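Local coordinates for protein trichothecene 3-O-acetyltransferase (Gibberella zeae, PDB 2RKV) that transfers an acetyl group from acetyl-coenzyme A to the 3-hydroxyl of trichothecene mycotoxins such as T-2 and deoxynivalenol, as a member of the BAHD acyltransferase superfamily, at residues I23-P28 and G395-V400; E51-V56 and E183-M188; K87-D92 and Q140-K145; A166-L171 and Y388-G393. All coordinates share one frame; numbering follows the deposited sequence. Where two conformers were deposited one is given.

Contact 1: residues I23-P28 and G395-V400; sequences ISLLYP and GKPETV
Two backbone hydrogen bonds tie Leu-26 to the returning chain at 395-400. Leu-26 N gives a nearly straight bond to Thr-399 O at 3.1 Å. Leu-26 O takes a shorter one from Glu-398 N, 2.7 Å. Two weaker CA-H...O contacts accompany them: Val-400 CA faces Ser-24 O, and Pro-397 CA shares Leu-26 O with Glu-398 N.

Leu-25 and Val-400 form an antiparallel non-hydrogen-bonded pair, CA to CA 4.7 Å. Through this pairing strand 399-401 joins as an edge strand the mixed sheet that strand 20-28 shares with 147-155, 137-144 and 83-88. A strand from late in the chain is thus added at the edge of a sheet otherwise built from the N-terminal part.

Among the apolar contacts, Val-400 CG1 is swung away from the backbone N (chi1 180°) and meets Ile-23 CG1 at 3.8 Å. A little farther off it meets Leu-25 CD1. Leu-25 CD2 runs alongside the ring of Pro-397 and touches its CG at 3.9 Å. Next to Leu-25, Leu-26 turns to the other face, where its CB meets Thr-399 CG2.

The Tyr-27 ring is held by contacts of another kind. Pro-397 CA sits over one face in a CH-pi contact, 4.2 Å from the centroid. Gly-395 O lies at the ring edge, 3.4 Å from Tyr-27 CE1. The hydroxyl of Tyr-27 is hydrogen-bonded to Tyr-388 O.

Glu-398 carries the polar side chain near Pro-28. It is extended, and Glu-398 OE1 lies 3.7 Å from Pro-28 CD. Its OE2 forms a salt bridge with Arg-102 and a hydrogen bond with Tyr-106.

Contact 2: residues E51-V56 and E183-M188; sequences EAVPWV and EEMTAM
Trp-55 NE1 donates a hydrogen bond to Met-188 O, 2.9 Å long. The oxygen lies near the indole plane, 14° out of it, so the ring presents its N-H edge to the carbonyl. The bond is bent, with an angle of 141° at the hydrogen. Seen from Met-188, the donor is tilted from the carbonyl plane.

Met-188 also brings its side chain to the same indole. The chain is bent at chi2 (-66°) and again at chi3, which carries Met-188 CE back to 3.7 Å from Trp-55 CZ2. SD stands obliquely to the six-membered ring, a Met-aromatic contact with the sulfur 5.5 Å from its centroid. Met-188 CE also touches Val-53 CG1 and Val-56 CG1, each at 4.0 Å.

The contact joins the turn that follows helix 35-52 to the C-terminal end of helix 182-187. Val-53 is the first residue to leave helical angles, and a 3-10 segment begins at Pro-54. Val-53 CG1 and Val-56 CG1 both lie over one face of the indole, offset toward its rim.

Met-185, about one turn before Met-188, makes the second methionine contact. Its SD passes Val-53 CG2 at 4.0 Å, and its CE reaches Ala-52 O. Arg-192 adds a cation-pi contact to Trp-55.

Contact 3: residues K87-D92 and Q140-K145; sequences KDLRDD and QLNFIK
Asp-88 and Phe-143 pair as parallel neighbours, and their side chains cross at about a right angle. The Asp-88 carboxylate points away from its own N (chi1 -179°), which lays Asp-88 OD1 3.6 Å from Phe-143 CB. Arg-90 bends at chi3 (-68°) and grips this carboxylate side-on. Arg-90 NE bonds to Asp-88 OD1 and Arg-90 NH2 to Asp-88 OD2, each at 2.8 Å, in a salt bridge. Arg-90 N also bonds to OD1, from the opposite face of the carboxylate plane to NE, and closes an Asx turn. With three bonds the carboxylate is fixed in rotation. The guanidinium stands nearly perpendicular to the Phe-143 ring.

Lys-87 and Asn-142 make the next parallel pair, pointing the same way on the other face. Asn-142 OD1 lies 3.6 Å from Lys-87 CB. Asn-142 OD1 accepts an in-plane bond from Gln-140 NE2 on a lone pair, 2.9 Å. Lys-87 bends at chi2 (-143°), which lays its CG, CD and CE along Gln-140 NE2; its NZ goes on to Ile-115 O. Leu-89 CD1 packs against Asn-142 CB and Ile-144 CG2.

Backbone bonds run Lys-87 N to Leu-141 O, Phe-143 N to Lys-87 O and Leu-89 N to Phe-143 O. A water joins Leu-89 O to Lys-145 N.

Strand 83-88 is outermost, and 137-144 lies between it and the antiparallel strand 147-155. Helix 35-52 covers the Phe-143 face, with Tyr-35 stacked on the ring.

Contact 4: residues A166-L171 and Y388-G393; sequences AVIRLL and YDFGLG
A helical segment, 166-171, faces an irregular loop in which a type I' turn runs from Asp-389 to Leu-392, and the nearest CA atoms, those of Arg-169 and Tyr-388, are 6.8 Å apart. Arg-169 CA sits over one face of the Tyr-388 ring in a CH-pi contact, 4.0 Å from its centroid. The Arg-169 chain leaves on the side opposite its backbone N (chi1 177°), then bends at chi3. It thereby wraps round the phenol and brings Arg-169 NH2 within 2.7 Å of Tyr-388 OH. This hydrogen bond is bent, 143° at the hydrogen, and the oxygen is tilted 16° out of the guanidinium plane. Asp-165, outside both segments, joins the two groups by a salt bridge with Arg-169 NH2 and a hydrogen bond with Tyr-388 OH.

The loop links strand 375-379 to strand 399-401, and it here packs on helix 161-176. Within the turn Asp-389 OD1 accepts from Gly-391 N at 2.8 Å, an Asx turn. Asp-389 also pairs with Arg-176 and Lys-396. Phe-390 and Gly-391 both have positive phi, as a type I' turn needs.

Ile-168 CG2 meets the edge of the Phe-390 ring in its plane, 3.5 Å from Phe-390 CZ. Ile-168 CG2 is also 3.9 Å from Tyr-388 CD2 and so touches both aromatics. Leu-171 CG comes to the Phe-390 edge at CE2, 4.1 Å away. Phe-390 also touches Leu-25 and Tyr-27 of strand 20-28 and Leu-150 of strand 147-155.

How the contacts relate
Contacts 1 and 3 lie on one mixed sheet, at its two outer strands, with centres 14 Å apart. They meet where Leu-26 CD1 touches Ile-144 CD1 at 3.8 Å. Contact 4 is tied to contact 1 by a salt bridge from Lys-396 NZ to Asp-389 OD2, 3.0 Å, and its loop leads directly into segment 395-400. Contact 2 packs on helix 161-176, which supplies one side of contact 4, through Met-188 CG and Leu-170 CD1 at 3.5 Å. It is remote from contact 3, about 31 Å between centres. None of the four lines the ligand pockets. The side chain of Ile-23 is about 11 Å from both T-2 toxin and coenzyme A, and that of Arg-169 about 12 Å from coenzyme A.

Contact 1: residues I23-P28 and G395-V400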
# COMPACT_ATOMS: atom_id res chain seq x y z
N ILE A 23 1.92 6.75 -4.66
CA ILE A 23 3.15 7.00 -3.93
C ILE A 23 3.86 8.17 -4.61
O ILE A 23 3.82 8.28 -5.85
CB ILE A 23 4.06 5.72 -3.84
CG1 ILE A 23 5.23 5.90 -2.87
CG2 ILE A 23 4.52 5.27 -5.25
CD1 ILE A 23 4.83 5.92 -1.39
N SER A 24 4.46 9.04 -3.80
CA SER A 24 5.20 10.19 -4.31
C SER A 24 6.66 10.13 -3.91
O SER A 24 6.99 9.79 -2.77
CB SER A 24 4.58 11.51 -3.82
OG SER A 24 3.23 11.63 -4.23
N LEU A 25 7.52 10.50 -4.86
CA LEU A 25 8.95 10.60 -4.66
C LEU A 25 9.35 12.06 -4.88
O LEU A 25 9.02 12.65 -5.91
CB LEU A 25 9.70 9.67 -5.65
CG LEU A 25 9.68 8.15 -5.38
CD1 LEU A 25 8.29 7.55 -5.37
CD2 LEU A 25 10.57 7.40 -6.39
N LEU A 26 10.02 12.64 -3.89
CA LEU A 26 10.49 14.02 -3.94
C LEU A 26 11.98 14.06 -4.23
O LEU A 26 12.77 13.37 -3.58
CB LEU A 26 10.20 14.73 -2.61
CG LEU A 26 10.79 16.13 -2.42
CD1 LEU A 26 10.05 17.15 -3.31
CD2 LEU A 26 10.74 16.55 -0.95
N TYR A 27 12.37 14.89 -5.21
CA TYR A 27 13.77 15.12 -5.54
C TYR A 27 14.03 16.61 -5.52
O TYR A 27 13.19 17.38 -6.00
CB TYR A 27 14.07 14.66 -6.96
CG TYR A 27 13.86 13.19 -7.22
CD1 TYR A 27 14.92 12.30 -7.15
CD2 TYR A 27 12.60 12.71 -7.58
CE1 TYR A 27 14.73 10.95 -7.41
CE2 TYR A 27 12.40 11.36 -7.83
CZ TYR A 27 13.48 10.49 -7.75
OH TYR A 27 13.31 9.14 -8.01
N PRO A 28 15.20 17.03 -5.00
CA PRO A 28 15.57 18.43 -5.18
C PRO A 28 15.95 18.68 -6.64
O PRO A 28 16.47 17.79 -7.32
CB PRO A 28 16.80 18.59 -4.28
CG PRO A 28 17.41 17.25 -4.26
CD PRO A 28 16.25 16.28 -4.27
N GLY A 395 19.89 12.62 -8.30
CA GLY A 395 20.25 11.78 -7.16
C GLY A 395 19.07 10.91 -6.78
O GLY A 395 18.11 10.77 -7.55
N LYS A 396 19.13 10.32 -5.59
CA LYS A 396 18.03 9.49 -5.11
C LYS A 396 16.94 10.37 -4.47
O LYS A 396 17.21 11.54 -4.15
CB LYS A 396 18.53 8.45 -4.10
CG LYS A 396 19.66 7.55 -4.61
CD LYS A 396 19.32 6.82 -5.89
CE LYS A 396 20.39 5.77 -6.22
NZ LYS A 396 20.20 5.26 -7.61
N PRO A 397 15.72 9.81 -4.28
CA PRO A 397 14.66 10.57 -3.62
C PRO A 397 15.11 11.12 -2.27
O PRO A 397 15.82 10.44 -1.52
CB PRO A 397 13.58 9.51 -3.38
CG PRO A 397 13.76 8.55 -4.51
CD PRO A 397 15.26 8.46 -4.66
N GLU A 398 14.69 12.35 -1.99
CA GLU A 398 14.92 12.98 -0.69
C GLU A 398 13.93 12.43 0.34
O GLU A 398 14.26 12.30 1.53
CB GLU A 398 14.79 14.50 -0.83
CG GLU A 398 14.92 15.26 0.46
CD GLU A 398 15.15 16.75 0.24
OE1 GLU A 398 15.89 17.11 -0.70
OE2 GLU A 398 14.59 17.55 1.01
N THR A 399 12.73 12.11 -0.14
CA THR A 399 11.73 11.38 0.65
C THR A 399 10.79 10.59 -0.27
O THR A 399 10.71 10.86 -1.47
CB THR A 399 10.91 12.29 1.61
OG1 THR A 399 10.23 11.48 2.58
CG2 THR A 399 9.87 13.14 0.85
N VAL A 400 10.10 9.62 0.32
CA VAL A 400 9.13 8.79 -0.38
C VAL A 400 7.90 8.72 0.51
O VAL A 400 7.94 8.11 1.58
CB VAL A 400 9.68 7.36 -0.62
CG1 VAL A 400 8.65 6.51 -1.35
CG2 VAL A 400 11.01 7.41 -1.38

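Contact 2: residues E51-V56 and E183-M188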
# COMPACT_ATOMS: atom_id res chain seq x y z
N GLU A 51 7.25 -0.22 -25.16
CA GLU A 51 7.68 -1.03 -26.29
C GLU A 51 8.11 -2.41 -25.82
O GLU A 51 7.76 -3.42 -26.45
CB GLU A 51 8.81 -0.31 -27.06
CG GLU A 51 8.30 0.91 -27.81
CD GLU A 51 9.42 1.78 -28.36
OE1 GLU A 51 10.55 1.74 -27.83
OE2 GLU A 51 9.15 2.52 -29.33
N ALA A 52 8.82 -2.46 -24.70
CA ALA A 52 9.29 -3.72 -24.11
C ALA A 52 8.15 -4.57 -23.51
O ALA A 52 8.12 -5.78 -23.69
CB ALA A 52 10.37 -3.45 -23.06
N VAL A 53 7.25 -3.91 -22.79
CA VAL A 53 6.14 -4.57 -22.09
C VAL A 53 4.86 -3.79 -22.36
O VAL A 53 4.44 -2.94 -21.56
CB VAL A 53 6.42 -4.68 -20.56
CG1 VAL A 53 5.33 -5.47 -19.85
CG2 VAL A 53 7.80 -5.33 -20.32
N PRO A 54 4.25 -4.02 -23.54
CA PRO A 54 3.07 -3.26 -23.97
C PRO A 54 1.93 -3.14 -22.94
O PRO A 54 1.28 -2.09 -22.89
CB PRO A 54 2.63 -4.00 -25.24
CG PRO A 54 3.94 -4.51 -25.81
CD PRO A 54 4.69 -4.97 -24.58
N TRP A 55 1.71 -4.17 -22.12
CA TRP A 55 0.54 -4.13 -21.23
C TRP A 55 0.59 -3.02 -20.18
O TRP A 55 -0.46 -2.64 -19.66
CB TRP A 55 0.22 -5.50 -20.61
CG TRP A 55 1.25 -6.03 -19.65
CD1 TRP A 55 2.15 -7.04 -19.88
CD2 TRP A 55 1.45 -5.62 -18.29
NE1 TRP A 55 2.91 -7.28 -18.75
CE2 TRP A 55 2.51 -6.41 -17.76
CE3 TRP A 55 0.85 -4.66 -17.46
CZ2 TRP A 55 2.97 -6.27 -16.45
CZ3 TRP A 55 1.32 -4.51 -16.15
CH2 TRP A 55 2.37 -5.31 -15.66
N VAL A 56 1.78 -2.49 -19.88
CA VAL A 56 1.86 -1.41 -18.88
C VAL A 56 1.09 -0.15 -19.32
O VAL A 56 0.69 0.66 -18.49
CB VAL A 56 3.33 -1.04 -18.48
CG1 VAL A 56 4.07 -2.27 -17.93
CG2 VAL A 56 4.11 -0.41 -19.65
N GLU A 183 15.05 -12.64 -16.36
CA GLU A 183 14.16 -12.92 -15.21
C GLU A 183 13.11 -11.82 -15.03
O GLU A 183 11.96 -12.11 -14.71
CB GLU A 183 14.96 -13.09 -13.92
CG GLU A 183 14.16 -13.74 -12.77
CD GLU A 183 13.24 -12.77 -12.01
OE1 GLU A 183 13.54 -11.56 -11.95
OE2 GLU A 183 12.20 -13.23 -11.47
N GLU A 184 13.51 -10.56 -15.23
CA GLU A 184 12.57 -9.44 -15.11
C GLU A 184 11.48 -9.55 -16.17
O GLU A 184 10.29 -9.45 -15.87
CB GLU A 184 13.29 -8.09 -15.20
CG GLU A 184 14.03 -7.77 -13.92
CD GLU A 184 15.11 -6.70 -14.06
OE1 GLU A 184 15.46 -6.27 -15.19
OE2 GLU A 184 15.63 -6.30 -13.01
N MET A 185 11.91 -9.80 -17.41
CA MET A 185 10.97 -9.95 -18.52
C MET A 185 10.03 -11.14 -18.32
O MET A 185 8.83 -11.07 -18.64
CB MET A 185 11.73 -10.05 -19.85
CG MET A 185 12.37 -8.73 -20.27
SD MET A 185 11.15 -7.47 -20.75
CE MET A 185 10.59 -8.14 -22.32
N THR A 186 10.56 -12.23 -17.77
CA THR A 186 9.74 -13.40 -17.46
C THR A 186 8.70 -13.08 -16.38
O THR A 186 7.51 -13.37 -16.56
CB THR A 186 10.63 -14.58 -17.03
OG1 THR A 186 11.39 -15.01 -18.17
CG2 THR A 186 9.79 -15.74 -16.52
N ALA A 187 9.15 -12.47 -15.29
CA ALA A 187 8.26 -12.11 -14.18
C ALA A 187 7.13 -11.18 -14.63
O ALA A 187 5.98 -11.34 -14.23
CB ALA A 187 9.05 -11.50 -13.02
N MET A 188 7.48 -10.23 -15.49
CA MET A 188 6.52 -9.25 -16.03
C MET A 188 5.46 -9.87 -16.94
O MET A 188 4.47 -9.21 -17.29
CB MET A 188 7.27 -8.15 -16.79
CG MET A 188 8.01 -7.17 -15.91
SD MET A 188 6.92 -6.15 -14.89
CE MET A 188 6.37 -4.91 -16.04

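Contact 3: residues K87-D92 and Q140-K145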
# COMPACT_ATOMS: atom_id res chain seq x y z
N LYS A 87 2.68 19.01 -14.31
CA LYS A 87 2.09 20.14 -13.60
C LYS A 87 3.18 21.08 -13.09
O LYS A 87 4.05 20.65 -12.33
CB LYS A 87 1.30 19.64 -12.39
CG LYS A 87 -0.20 19.65 -12.53
CD LYS A 87 -0.78 20.03 -11.18
CE LYS A 87 -2.22 19.62 -11.00
NZ LYS A 87 -2.66 20.09 -9.68
N ASP A 88 3.11 22.35 -13.48
CA ASP A 88 4.08 23.34 -12.98
C ASP A 88 3.51 24.12 -11.80
O ASP A 88 2.66 25.00 -11.98
CB ASP A 88 4.53 24.30 -14.09
CG ASP A 88 5.56 25.33 -13.59
OD1 ASP A 88 6.11 25.16 -12.47
OD2 ASP A 88 5.84 26.30 -14.33
N LEU A 89 4.00 23.81 -10.60
CA LEU A 89 3.48 24.40 -9.36
C LEU A 89 4.45 25.40 -8.74
O LEU A 89 4.25 25.85 -7.61
CB LEU A 89 3.15 23.30 -8.34
CG LEU A 89 2.19 22.20 -8.79
CD1 LEU A 89 2.17 21.04 -7.77
CD2 LEU A 89 0.80 22.74 -9.04
N ARG A 90 5.50 25.76 -9.48
CA ARG A 90 6.55 26.65 -8.96
C ARG A 90 6.00 28.00 -8.50
O ARG A 90 6.52 28.58 -7.54
CB ARG A 90 7.65 26.88 -9.99
CG ARG A 90 8.54 25.66 -10.23
CD ARG A 90 9.49 25.89 -11.38
NE ARG A 90 8.77 25.98 -12.65
CZ ARG A 90 9.31 26.34 -13.81
NH1 ARG A 90 10.60 26.65 -13.88
NH2 ARG A 90 8.55 26.39 -14.89
N ASP A 91 4.98 28.48 -9.20
CA ASP A 91 4.41 29.81 -8.91
C ASP A 91 3.03 29.76 -8.30
O ASP A 91 2.32 30.78 -8.27
CB ASP A 91 4.43 30.67 -10.19
CG ASP A 91 5.82 31.08 -10.59
OD1 ASP A 91 6.73 31.03 -9.73
OD2 ASP A 91 6.02 31.43 -11.77
N ASP A 92 2.64 28.58 -7.82
CA ASP A 92 1.32 28.38 -7.21
C ASP A 92 1.47 28.55 -5.70
O ASP A 92 2.12 27.72 -5.06
CB ASP A 92 0.79 26.98 -7.55
CG ASP A 92 -0.65 26.75 -7.05
OD1 ASP A 92 -1.05 27.35 -6.03
OD2 ASP A 92 -1.36 25.96 -7.70
N GLN A 140 2.44 11.46 -12.62
CA GLN A 140 2.40 12.92 -12.59
C GLN A 140 3.77 13.45 -12.18
O GLN A 140 4.35 13.00 -11.18
CB GLN A 140 1.30 13.43 -11.66
CG GLN A 140 1.10 14.96 -11.72
CD GLN A 140 -0.32 15.37 -11.39
OE1 GLN A 140 -1.27 14.80 -11.91
NE2 GLN A 140 -0.47 16.38 -10.53
N LEU A 141 4.29 14.37 -12.99
CA LEU A 141 5.52 15.09 -12.66
C LEU A 141 5.10 16.48 -12.23
O LEU A 141 4.51 17.21 -13.01
CB LEU A 141 6.43 15.22 -13.89
CG LEU A 141 7.10 13.93 -14.38
CD1 LEU A 141 7.80 14.15 -15.73
CD2 LEU A 141 8.08 13.39 -13.35
N ASN A 142 5.40 16.83 -10.98
CA ASN A 142 5.04 18.13 -10.42
C ASN A 142 6.29 18.96 -10.20
O ASN A 142 7.15 18.57 -9.40
CB ASN A 142 4.31 17.96 -9.08
CG ASN A 142 3.10 17.06 -9.18
OD1 ASN A 142 2.02 17.51 -9.57
ND2 ASN A 142 3.27 15.78 -8.82
N PHE A 143 6.41 20.09 -10.90
CA PHE A 143 7.51 21.01 -10.61
C PHE A 143 7.13 21.85 -9.40
O PHE A 143 6.09 22.50 -9.40
CB PHE A 143 7.79 22.00 -11.77
CG PHE A 143 7.89 21.38 -13.13
CD1 PHE A 143 8.23 20.03 -13.32
CD2 PHE A 143 7.68 22.17 -14.24
CE1 PHE A 143 8.33 19.50 -14.60
CE2 PHE A 143 7.79 21.66 -15.53
CZ PHE A 143 8.10 20.31 -15.71
N ILE A 144 7.96 21.84 -8.36
CA ILE A 144 7.75 22.74 -7.23
C ILE A 144 9.00 23.60 -7.05
O ILE A 144 10.07 23.30 -7.61
CB ILE A 144 7.42 21.97 -5.92
CG1 ILE A 144 8.65 21.18 -5.44
CG2 ILE A 144 6.18 21.08 -6.12
CD1 ILE A 144 8.51 20.59 -4.03
N LYS A 145 8.88 24.68 -6.29
CA LYS A 145 10.03 25.54 -6.07
C LYS A 145 11.16 24.68 -5.51
O LYS A 145 11.02 24.07 -4.44
CB LYS A 145 9.69 26.69 -5.14
CG LYS A 145 10.88 27.62 -4.89
CD LYS A 145 10.49 28.80 -4.01
CE LYS A 145 11.71 29.68 -3.75
NZ LYS A 145 11.35 30.88 -2.94
O HOH W 1 6.11 25.34 -5.50

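Contact 4: residues A166-L171 and Y388-G393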
# COMPACT_ATOMS: atom_id res chain seq x y z
N ALA A 166 7.77 -3.15 -8.50
CA ALA A 166 8.44 -3.88 -9.59
C ALA A 166 8.31 -3.12 -10.91
O ALA A 166 9.29 -2.98 -11.64
CB ALA A 166 7.88 -5.28 -9.71
N VAL A 167 7.11 -2.60 -11.18
CA VAL A 167 6.83 -1.81 -12.39
C VAL A 167 7.66 -0.52 -12.40
O VAL A 167 8.32 -0.18 -13.41
CB VAL A 167 5.31 -1.52 -12.52
CG1 VAL A 167 5.01 -0.52 -13.64
CG2 VAL A 167 4.55 -2.84 -12.79
N ILE A 168 7.65 0.19 -11.27
CA ILE A 168 8.38 1.46 -11.13
C ILE A 168 9.90 1.26 -11.29
O ILE A 168 10.57 2.05 -11.96
CB ILE A 168 8.03 2.19 -9.81
CG1 ILE A 168 6.52 2.50 -9.77
CG2 ILE A 168 8.86 3.48 -9.67
CD1 ILE A 168 6.02 3.04 -8.44
N ARG A 169 10.41 0.19 -10.69
CA ARG A 169 11.82 -0.18 -10.80
C ARG A 169 12.24 -0.32 -12.27
O ARG A 169 13.28 0.19 -12.68
CB ARG A 169 12.07 -1.48 -10.03
CG ARG A 169 13.49 -2.04 -10.11
CD ARG A 169 13.77 -2.95 -8.92
NE ARG A 169 12.85 -4.09 -8.83
CZ ARG A 169 11.91 -4.24 -7.90
NH1 ARG A 169 11.14 -5.32 -7.90
NH2 ARG A 169 11.73 -3.32 -6.95
N LEU A 170 11.42 -1.03 -13.05
CA LEU A 170 11.71 -1.22 -14.47
C LEU A 170 11.53 0.08 -15.24
O LEU A 170 12.27 0.36 -16.20
CB LEU A 170 10.86 -2.33 -15.08
CG LEU A 170 11.15 -3.75 -14.58
CD1 LEU A 170 10.48 -4.76 -15.50
CD2 LEU A 170 12.67 -4.03 -14.52
N LEU A 171 10.57 0.90 -14.83
CA LEU A 171 10.44 2.21 -15.46
C LEU A 171 11.73 3.01 -15.24
O LEU A 171 12.21 3.67 -16.17
CB LEU A 171 9.22 2.98 -14.93
CG LEU A 171 9.10 4.45 -15.34
CD1 LEU A 171 9.09 4.62 -16.88
CD2 LEU A 171 7.86 5.08 -14.71
N TYR A 388 15.65 4.53 -6.67
CA TYR A 388 15.44 4.85 -8.11
C TYR A 388 15.69 6.32 -8.44
O TYR A 388 15.19 7.20 -7.75
CB TYR A 388 14.04 4.44 -8.60
CG TYR A 388 13.57 3.07 -8.11
CD1 TYR A 388 14.47 2.02 -7.91
CD2 TYR A 388 12.22 2.84 -7.84
CE1 TYR A 388 14.05 0.78 -7.42
CE2 TYR A 388 11.78 1.60 -7.37
CZ TYR A 388 12.70 0.58 -7.17
OH TYR A 388 12.27 -0.64 -6.69
N ASP A 389 16.46 6.55 -9.50
CA ASP A 389 16.82 7.91 -9.93
C ASP A 389 16.21 8.28 -11.28
O ASP A 389 16.23 9.44 -11.68
CB ASP A 389 18.33 8.08 -9.98
CG ASP A 389 19.00 7.09 -10.93
OD1 ASP A 389 18.91 7.29 -12.15
OD2 ASP A 389 19.62 6.12 -10.45
N PHE A 390 15.70 7.28 -12.00
CA PHE A 390 15.06 7.50 -13.31
C PHE A 390 15.93 8.22 -14.35
O PHE A 390 15.39 8.84 -15.27
CB PHE A 390 13.71 8.22 -13.15
CG PHE A 390 12.74 7.48 -12.27
CD1 PHE A 390 12.70 7.75 -10.90
CD2 PHE A 390 11.90 6.51 -12.80
CE1 PHE A 390 11.81 7.06 -10.06
CE2 PHE A 390 11.01 5.81 -11.98
CZ PHE A 390 10.96 6.09 -10.61
N GLY A 391 17.25 8.14 -14.21
CA GLY A 391 18.16 8.82 -15.14
C GLY A 391 17.97 10.33 -15.18
O GLY A 391 18.38 11.00 -16.15
N LEU A 392 17.39 10.89 -14.12
CA LEU A 392 17.06 12.32 -14.11
C LEU A 392 18.23 13.20 -13.70
O LEU A 392 18.17 14.42 -13.86
CB LEU A 392 15.84 12.61 -13.22
CG LEU A 392 14.55 11.86 -13.55
CD1 LEU A 392 13.45 12.19 -12.54
CD2 LEU A 392 14.09 12.12 -15.00
N GLY A 393 19.29 12.59 -13.16
CA GLY A 393 20.47 13.33 -12.69
C GLY A 393 20.26 14.13 -11.42
O GLY A 393 21.01 15.07 -11.13